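Local coordinates for alanine dehydrogenase (Archaeoglobus fulgidus, PDB 1OMO), which catalyses the reversible NAD-dependent oxidative deamination of L-alanine to pyruvate and ammonium, working as a homodimer, at residues A[242-247]-A[289-294]; A[37-42]-A[53-58]; A[12-17]-A[302-307]. All blocks are in the same frame, centred on the assembly; numbering follows the deposited sequence.

From the N terminus, residues 12-17 come first and meet 302-307 near the far end of the chain, so interaction 3 closes a loop of 284 residues that encloses the other two contacts; it holds the connection between helices 8-12 and 17-32 to helix 294-311. Within it, interaction 2 closes a ten-residue loop, mostly strand, between 37-42 and 53-58, at the edge of the mixed sheet. Interaction 1 follows in series, joining helix 241-247 of the Rossmann-type domain to the loop 289-294 that leads into helix 294-311. Interactions 1 and 2 touch: Lys-41 NZ lies 3.1 Å from Thr-291 O, a probable hydrogen bond. Interaction 3 touches neither.

Interaction 1 (A[242-247]-A[289-294]); sequences EQAKHG and DSTGLA. With NAD (nicotinamide-adenine-dinucleotide), chain D.
Gln-243 reaches from helix 241-247 to Thr-291 in the loop that follows strand 285-289, on the nicotinamide side of the Rossmann-type NAD domain. With CG anti to its own carbonyl carbon (chi1 -57°) and the chain extended beyond, the side chain crosses that of Thr-291 and presents its amide to the loop. NE2 donates twice. One bond, 2.7 Å long, goes from NE2 to Thr-291 OG1, which lies somewhat off the amide plane; the other runs from NE2 to Gly-292 O at 3.0 Å, close to that plane, although the donor sits well above the plane of the glycine carbonyl. The opposite end of the amide is fixed as well, because OE1 accepts from a water that also takes the N-H of Ala-294. An alanine here would take away the amide and is likely to leave Thr-291 OG1 and Gly-292 O without this tie to the helix, and the water at Ala-294 N without its acceptor. Thr-291 turns its other branch to the helix backbone, CG2 resting 3.7 Å from Ala-244 CA. Ala-244 adds its methyl, CB, 3.8 Å from OD1 of Asp-289, a carboxylate whose oxygens take the backbone N-H groups of Glu-249 and Ile-250. Asp-239 OD1 accepts from the backbone N of both Thr-291 and Gly-292, so this carboxylate holds the loop as well. Another side of this loop faces the cofactor: Ser-290 is an NAD-binding residue, and the nicotinamide carboxamide lies against the backbone of residues 290-292. Gly-292 has backbone angles that call for glycine, and a side chain there would run into the carboxamide, whose O7N is 3.0 Å from Gly-292 CA.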
# COMPACT_ATOMS: atom_id res chain seq x y z
N GLU A 242 17.35 -5.76 0.15
CA GLU A 242 16.33 -6.62 0.73
C GLU A 242 15.35 -7.26 -0.26
O GLU A 242 14.94 -8.41 -0.08
CB GLU A 242 15.58 -5.88 1.83
CG GLU A 242 15.34 -6.78 3.06
CD GLU A 242 16.62 -7.31 3.75
OE1 GLU A 242 16.51 -8.32 4.48
OE2 GLU A 242 17.72 -6.74 3.56
N GLN A 243 14.98 -6.54 -1.32
CA GLN A 243 14.08 -7.13 -2.31
C GLN A 243 14.80 -8.21 -3.13
O GLN A 243 14.16 -9.17 -3.60
CB GLN A 243 13.53 -6.06 -3.26
CG GLN A 243 12.81 -4.93 -2.55
CD GLN A 243 12.08 -4.03 -3.52
OE1 GLN A 243 11.41 -3.12 -3.10
NE2 GLN A 243 12.20 -4.28 -4.83
N ALA A 244 16.11 -8.08 -3.32
CA ALA A 244 16.84 -9.08 -4.09
C ALA A 244 16.86 -10.36 -3.25
O ALA A 244 16.50 -11.44 -3.75
CB ALA A 244 18.27 -8.61 -4.41
N LYS A 245 17.23 -10.23 -1.97
CA LYS A 245 17.26 -11.37 -1.03
C LYS A 245 15.95 -12.19 -1.09
O LYS A 245 15.97 -13.39 -1.27
CB LYS A 245 17.38 -10.87 0.42
CG LYS A 245 18.77 -10.61 0.97
CD LYS A 245 18.61 -10.16 2.44
CE LYS A 245 19.91 -10.05 3.23
NZ LYS A 245 19.68 -9.16 4.43
N HIS A 246 14.83 -11.50 -0.93
CA HIS A 246 13.51 -12.12 -0.95
C HIS A 246 13.04 -12.71 -2.30
O HIS A 246 12.51 -13.82 -2.35
CB HIS A 246 12.51 -11.08 -0.44
CG HIS A 246 11.09 -11.38 -0.79
ND1 HIS A 246 10.27 -12.16 0.01
CD2 HIS A 246 10.33 -10.99 -1.84
CE1 HIS A 246 9.07 -12.23 -0.54
NE2 HIS A 246 9.08 -11.53 -1.66
N GLY A 247 13.22 -11.96 -3.38
CA GLY A 247 12.77 -12.45 -4.67
C GLY A 247 13.58 -12.15 -5.92
O GLY A 247 13.10 -12.42 -7.02
N ASP A 289 20.99 -7.43 -10.64
CA ASP A 289 19.84 -8.15 -10.12
C ASP A 289 18.69 -7.14 -9.95
O ASP A 289 18.65 -6.37 -8.98
CB ASP A 289 20.17 -8.76 -8.76
CG ASP A 289 19.23 -9.86 -8.38
OD1 ASP A 289 19.51 -10.57 -7.41
OD2 ASP A 289 18.19 -10.04 -9.06
N SER A 290 17.75 -7.17 -10.89
CA SER A 290 16.64 -6.26 -10.89
C SER A 290 15.35 -6.82 -10.27
O SER A 290 14.92 -7.93 -10.60
CB SER A 290 16.42 -5.80 -12.33
OG SER A 290 15.27 -5.04 -12.51
N THR A 291 14.76 -6.07 -9.35
CA THR A 291 13.52 -6.51 -8.74
C THR A 291 12.35 -5.55 -8.97
O THR A 291 11.20 -5.96 -8.80
CB THR A 291 13.64 -6.74 -7.20
OG1 THR A 291 13.94 -5.51 -6.53
CG2 THR A 291 14.75 -7.75 -6.89
N GLY A 292 12.62 -4.30 -9.34
CA GLY A 292 11.56 -3.31 -9.53
C GLY A 292 11.31 -2.54 -8.22
O GLY A 292 10.86 -3.12 -7.22
N LEU A 293 11.60 -1.24 -8.20
CA LEU A 293 11.44 -0.48 -6.96
C LEU A 293 10.37 0.60 -7.04
O LEU A 293 10.19 1.22 -8.09
CB LEU A 293 12.78 0.16 -6.59
CG LEU A 293 14.09 -0.58 -6.91
CD1 LEU A 293 15.27 0.36 -6.56
CD2 LEU A 293 14.20 -1.85 -6.14
N ALA A 294 9.67 0.85 -5.94
CA ALA A 294 8.63 1.89 -5.96
C ALA A 294 9.21 3.25 -6.38
O ALA A 294 8.54 4.03 -7.05
CB ALA A 294 7.91 2.00 -4.59
PA NAD D . 6.20 -12.83 -20.84
O1A NAD D . 5.43 -14.03 -20.43
O2A NAD D . 5.66 -11.96 -21.99
O5B NAD D . 7.81 -13.02 -21.18
C5B NAD D . 8.59 -14.20 -20.71
C4B NAD D . 9.10 -14.93 -21.97
O4B NAD D . 9.91 -16.05 -21.39
C3B NAD D . 8.03 -15.70 -22.87
O3B NAD D . 8.12 -15.28 -24.29
C2B NAD D . 8.31 -17.21 -22.67
O2B NAD D . 7.97 -18.11 -23.66
C1B NAD D . 9.82 -17.16 -22.26
N9A NAD D . 10.23 -18.25 -21.43
C8A NAD D . 9.61 -18.91 -20.39
N7A NAD D . 10.35 -19.86 -19.86
C5A NAD D . 11.50 -19.90 -20.52
C6A NAD D . 12.69 -20.73 -20.37
N6A NAD D . 12.76 -21.68 -19.47
N1A NAD D . 13.71 -20.45 -21.26
C2A NAD D . 13.65 -19.48 -22.21
N3A NAD D . 12.52 -18.65 -22.39
C4A NAD D . 11.48 -18.89 -21.51
O3 NAD D . 6.63 -11.75 -19.65
PN NAD D . 7.43 -10.25 -19.60
O1N NAD D . 8.01 -10.01 -20.97
O2N NAD D . 6.53 -9.25 -18.91
O5D NAD D . 8.67 -10.71 -18.57
C5D NAD D . 8.07 -11.57 -17.39
C4D NAD D . 9.07 -11.85 -16.32
O4D NAD D . 9.63 -10.49 -15.85
C3D NAD D . 8.49 -12.49 -15.02
O3D NAD D . 9.49 -13.23 -14.28
C2D NAD D . 8.00 -11.24 -14.29
O2D NAD D . 7.50 -11.47 -13.01
C1D NAD D . 9.30 -10.30 -14.42
N1N NAD D . 9.16 -8.80 -14.35
C2N NAD D . 10.12 -8.21 -13.42
C3N NAD D . 10.16 -6.77 -13.47
C7N NAD D . 11.23 -6.11 -12.41
O7N NAD D . 11.03 -4.91 -12.04
N7N NAD D . 12.29 -6.87 -12.00
C4N NAD D . 9.41 -5.93 -14.33
C5N NAD D . 8.50 -6.66 -15.20
C6N NAD D . 8.39 -8.06 -15.22
O HOH W 1 9.37 -1.21 -4.00

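Interaction 2 (A[37-42]-A[53-58]); sequences QMPPKV and AMPAHL
Gln-37 N donates to His-57 O at 2.8 Å. His-57 N answers with a bond to Gln-37 O, making the two residues an antiparallel hydrogen-bonded pair. At the opposite end Val-42 and Ala-53 form a second such pair, with Ala-53 N 2.9 Å from Val-42 O and Val-42 N bonded in return to Ala-53 O. Between these bridges the register slips by one residue, where Pro-39 and Pro-40 carry no N-H and the segment bows away from the strand. A water fills the bridging role there, donating to Pro-39 O at 2.7 Å and to Pro-55 O at 3.0 Å. Beside it the rings of the prolines cross obliquely, Pro-39 CD reaching Pro-55 CG at 4.1 Å. Lys-41 lies along Met-54. The lysine chain is extended throughout and runs beside the methionine in the same direction; Met-54 bends at its last torsion (chi3 48°), which brings CE to 3.7 Å from Lys-41 CE. Lys-41 NZ passes beyond it to Thr-291 O, so the apolar part of the lysine packs on the strand while its charge serves the loop beside NAD. Residues 37-42 lead from helix 17-32 into strand 42-45, the outermost strand on this side of the mixed sheet within the chain. Met-54 and Ala-56 pack on helix 294-311, and Met-54 also touches Lys-65, the probable proton donor/acceptor, on strand 61-69; Val-42 and Pro-55 meet Val-42 and Trp-66 of the second subunit across the beta-sandwich dimer interface, where His-57 also stands edge-to-face with Phe-46 of that subunit.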
# COMPACT_ATOMS: atom_id res chain seq x y z
N GLN A 37 12.36 8.21 -0.08
CA GLN A 37 11.86 7.36 0.98
C GLN A 37 11.16 6.16 0.29
O GLN A 37 10.47 6.32 -0.72
CB GLN A 37 10.93 8.26 1.81
CG GLN A 37 10.24 7.70 3.03
CD GLN A 37 9.36 8.78 3.71
OE1 GLN A 37 8.79 9.66 3.04
NE2 GLN A 37 9.24 8.69 5.04
N MET A 38 11.39 4.95 0.79
CA MET A 38 10.75 3.79 0.18
C MET A 38 10.61 2.59 1.09
O MET A 38 11.59 1.93 1.43
CB MET A 38 11.50 3.36 -1.11
CG MET A 38 10.90 2.15 -1.82
SD MET A 38 11.81 1.58 -3.26
CE MET A 38 13.25 0.96 -2.46
N PRO A 39 9.37 2.29 1.52
CA PRO A 39 9.15 1.14 2.39
C PRO A 39 9.20 -0.13 1.56
O PRO A 39 9.11 -0.10 0.34
CB PRO A 39 7.75 1.38 2.94
CG PRO A 39 7.66 2.88 2.99
CD PRO A 39 8.26 3.25 1.65
N PRO A 40 9.37 -1.28 2.23
CA PRO A 40 9.41 -2.58 1.56
C PRO A 40 8.05 -2.79 0.86
O PRO A 40 7.04 -2.18 1.26
CB PRO A 40 9.56 -3.55 2.74
CG PRO A 40 10.32 -2.73 3.75
CD PRO A 40 9.66 -1.40 3.67
N LYS A 41 8.00 -3.63 -0.17
CA LYS A 41 6.74 -3.90 -0.85
C LYS A 41 5.86 -4.71 0.10
O LYS A 41 6.37 -5.45 0.94
CB LYS A 41 6.96 -4.73 -2.12
CG LYS A 41 7.96 -4.19 -3.11
CD LYS A 41 8.12 -5.18 -4.28
CE LYS A 41 9.08 -4.60 -5.31
NZ LYS A 41 9.20 -5.46 -6.51
N VAL A 42 4.54 -4.57 -0.02
CA VAL A 42 3.66 -5.33 0.85
C VAL A 42 2.91 -6.30 -0.02
O VAL A 42 2.37 -5.91 -1.06
CB VAL A 42 2.69 -4.45 1.57
CG1 VAL A 42 1.83 -5.28 2.51
CG2 VAL A 42 3.46 -3.42 2.35
N ALA A 53 1.72 -3.70 -2.87
CA ALA A 53 1.64 -2.26 -2.67
C ALA A 53 3.08 -1.76 -2.70
O ALA A 53 3.94 -2.27 -1.96
CB ALA A 53 1.03 -1.97 -1.34
N MET A 54 3.34 -0.75 -3.52
CA MET A 54 4.69 -0.22 -3.62
C MET A 54 4.68 1.30 -3.47
O MET A 54 4.58 2.01 -4.45
CB MET A 54 5.28 -0.62 -4.99
CG MET A 54 5.26 -2.13 -5.27
SD MET A 54 5.89 -2.65 -6.88
CE MET A 54 7.45 -1.74 -6.96
N PRO A 55 4.77 1.82 -2.24
CA PRO A 55 4.76 3.28 -2.03
C PRO A 55 6.14 3.90 -2.04
O PRO A 55 7.11 3.24 -1.70
CB PRO A 55 4.10 3.43 -0.65
CG PRO A 55 4.65 2.24 0.07
CD PRO A 55 4.62 1.11 -0.95
N ALA A 56 6.24 5.16 -2.43
CA ALA A 56 7.53 5.85 -2.47
C ALA A 56 7.39 7.37 -2.51
O ALA A 56 6.40 7.90 -2.99
CB ALA A 56 8.36 5.38 -3.66
N HIS A 57 8.41 8.06 -2.04
CA HIS A 57 8.44 9.50 -2.04
C HIS A 57 9.81 10.00 -2.51
O HIS A 57 10.86 9.58 -1.96
CB HIS A 57 8.19 9.99 -0.61
CG HIS A 57 8.35 11.46 -0.42
ND1 HIS A 57 8.73 12.02 0.78
CD2 HIS A 57 8.18 12.50 -1.27
CE1 HIS A 57 8.79 13.33 0.66
NE2 HIS A 57 8.46 13.65 -0.58
N LEU A 58 9.80 10.87 -3.53
CA LEU A 58 11.02 11.51 -4.06
C LEU A 58 10.67 12.46 -5.20
O LEU A 58 9.54 12.47 -5.69
CB LEU A 58 12.03 10.48 -4.58
CG LEU A 58 11.73 9.99 -6.00
CD1 LEU A 58 12.93 9.18 -6.57
CD2 LEU A 58 10.47 9.14 -5.94
O HOH W 2 7.89 0.38 -2.03

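Interaction 3 (A[12-17]-A[302-307])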
# COMPACT_ATOMS: atom_id res chain seq x y z
N GLU A 12 0.85 5.81 -22.36
CA GLU A 12 1.80 5.39 -23.40
C GLU A 12 2.28 6.54 -24.25
O GLU A 12 3.41 6.53 -24.74
CB GLU A 12 1.18 4.30 -24.30
CG GLU A 12 1.01 2.96 -23.55
CD GLU A 12 0.63 1.79 -24.44
OE1 GLU A 12 0.66 1.93 -25.68
OE2 GLU A 12 0.34 0.72 -23.88
N SER A 13 1.44 7.55 -24.41
CA SER A 13 1.82 8.69 -25.22
C SER A 13 2.38 9.82 -24.36
O SER A 13 2.57 10.94 -24.87
CB SER A 13 0.60 9.22 -25.98
OG SER A 13 -0.28 9.96 -25.13
N LEU A 14 2.67 9.55 -23.09
CA LEU A 14 3.15 10.60 -22.19
C LEU A 14 4.57 10.50 -21.65
O LEU A 14 4.99 11.36 -20.87
CB LEU A 14 2.17 10.74 -21.01
CG LEU A 14 1.07 11.81 -21.03
CD1 LEU A 14 0.75 12.20 -22.43
CD2 LEU A 14 -0.18 11.32 -20.29
N ILE A 15 5.30 9.46 -22.03
CA ILE A 15 6.69 9.30 -21.61
C ILE A 15 7.48 8.66 -22.71
O ILE A 15 6.99 7.82 -23.45
CB ILE A 15 6.96 8.32 -20.40
CG1 ILE A 15 6.46 8.85 -19.08
CG2 ILE A 15 8.47 8.27 -20.15
CD1 ILE A 15 7.38 8.33 -17.92
N SER A 16 8.73 9.06 -22.75
CA SER A 16 9.72 8.60 -23.70
C SER A 16 10.61 7.58 -22.98
O SER A 16 10.75 7.67 -21.77
CB SER A 16 10.59 9.80 -24.10
OG SER A 16 11.42 9.44 -25.16
N MET A 17 11.22 6.65 -23.70
CA MET A 17 12.10 5.70 -23.05
C MET A 17 13.24 6.52 -22.49
O MET A 17 13.76 6.22 -21.43
CB MET A 17 12.64 4.67 -24.04
CG MET A 17 13.83 3.82 -23.47
SD MET A 17 13.42 2.96 -21.95
CE MET A 17 12.62 1.45 -22.49
N LYS A 302 5.69 10.75 -12.14
CA LYS A 302 5.83 12.21 -12.08
C LYS A 302 5.97 12.78 -13.50
O LYS A 302 5.41 13.84 -13.82
CB LYS A 302 7.05 12.62 -11.26
CG LYS A 302 7.61 13.97 -11.78
CD LYS A 302 8.62 14.61 -10.85
CE LYS A 302 8.99 16.02 -11.34
NZ LYS A 302 9.72 16.76 -10.28
N VAL A 303 6.72 12.10 -14.35
CA VAL A 303 6.91 12.57 -15.71
C VAL A 303 5.64 12.49 -16.52
O VAL A 303 5.35 13.38 -17.31
CB VAL A 303 8.01 11.78 -16.40
CG1 VAL A 303 7.98 12.04 -17.91
CG2 VAL A 303 9.36 12.17 -15.82
N VAL A 304 4.89 11.40 -16.36
CA VAL A 304 3.63 11.20 -17.05
C VAL A 304 2.62 12.26 -16.61
O VAL A 304 1.85 12.80 -17.43
CB VAL A 304 3.01 9.82 -16.72
CG1 VAL A 304 1.53 9.77 -17.14
CG2 VAL A 304 3.79 8.72 -17.40
N TYR A 305 2.60 12.55 -15.31
CA TYR A 305 1.64 13.52 -14.79
C TYR A 305 1.90 14.94 -15.35
O TYR A 305 0.99 15.59 -15.84
CB TYR A 305 1.62 13.53 -13.25
CG TYR A 305 0.70 14.58 -12.64
CD1 TYR A 305 1.22 15.67 -11.95
CD2 TYR A 305 -0.69 14.52 -12.82
CE1 TYR A 305 0.40 16.69 -11.44
CE2 TYR A 305 -1.52 15.53 -12.31
CZ TYR A 305 -0.97 16.61 -11.62
OH TYR A 305 -1.76 17.61 -11.13
N GLU A 306 3.14 15.41 -15.30
CA GLU A 306 3.47 16.74 -15.79
C GLU A 306 3.31 16.80 -17.30
O GLU A 306 2.88 17.82 -17.83
CB GLU A 306 4.89 17.12 -15.35
CG GLU A 306 4.97 17.27 -13.83
CD GLU A 306 6.35 17.52 -13.29
OE1 GLU A 306 6.47 17.72 -12.07
OE2 GLU A 306 7.32 17.51 -14.06
N ASN A 307 3.62 15.73 -18.02
CA ASN A 307 3.43 15.79 -19.45
C ASN A 307 1.95 15.77 -19.76
O ASN A 307 1.53 16.25 -20.80
CB ASN A 307 4.10 14.62 -20.15
CG ASN A 307 5.58 14.82 -20.31
OD1 ASN A 307 6.07 15.94 -20.25
ND2 ASN A 307 6.30 13.73 -20.52
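A chi1 of -79° sets the amide of Asn-307 opposite its carbonyl carbon and extends it from helix 294-311 to the backbone of Leu-14; Ile-15 uses the same setting, CG1 opposite its carbonyl carbon (chi1 -70°), which swings its longer branch, CG1 and CD1, across to Val-303. Asn-307 ND2 donates to Leu-14 O at 2.7 Å in an almost straight bond. The oxygen lies practically in the asparagine amide plane, whereas the donor is tilted 32° from the plane of the leucine carbonyl. ND2 also donates to Glu-19 OE2, so one amide nitrogen ties the helix to both the loop and the start of helix 17-32. The rest of the contact is apolar. Leu-14 crosses Val-304 at about a right angle, its CD2 3.9 Å from Val-304 CG1. Leu-14 CG also rests 3.8 Å from the backbone oxygen of Val-304. Ile-15 lies crosswise over the neighbouring valine in turn: Ile-15 CG1 and CD1 lie 3.7 and 3.8 Å from Val-303 CG1. Leu-6 of strand 3-6 packs on both Leu-14 and Val-304, while Leu-107 of helix 102-120 covers Ile-15. Ser-16, next in the chain, takes the N-cap position of helix 17-32, and its backbone N is bonded to Glu-19 OE1. The contact therefore joins two ends of the sequence: a connection between N-terminal helices is held against the long C-terminal helix, which returns from the Rossmann-type NAD domain to pack on the mixed sheet, consistent with the two-domain fold of the ornithine cyclodeaminase/mu-crystallin family.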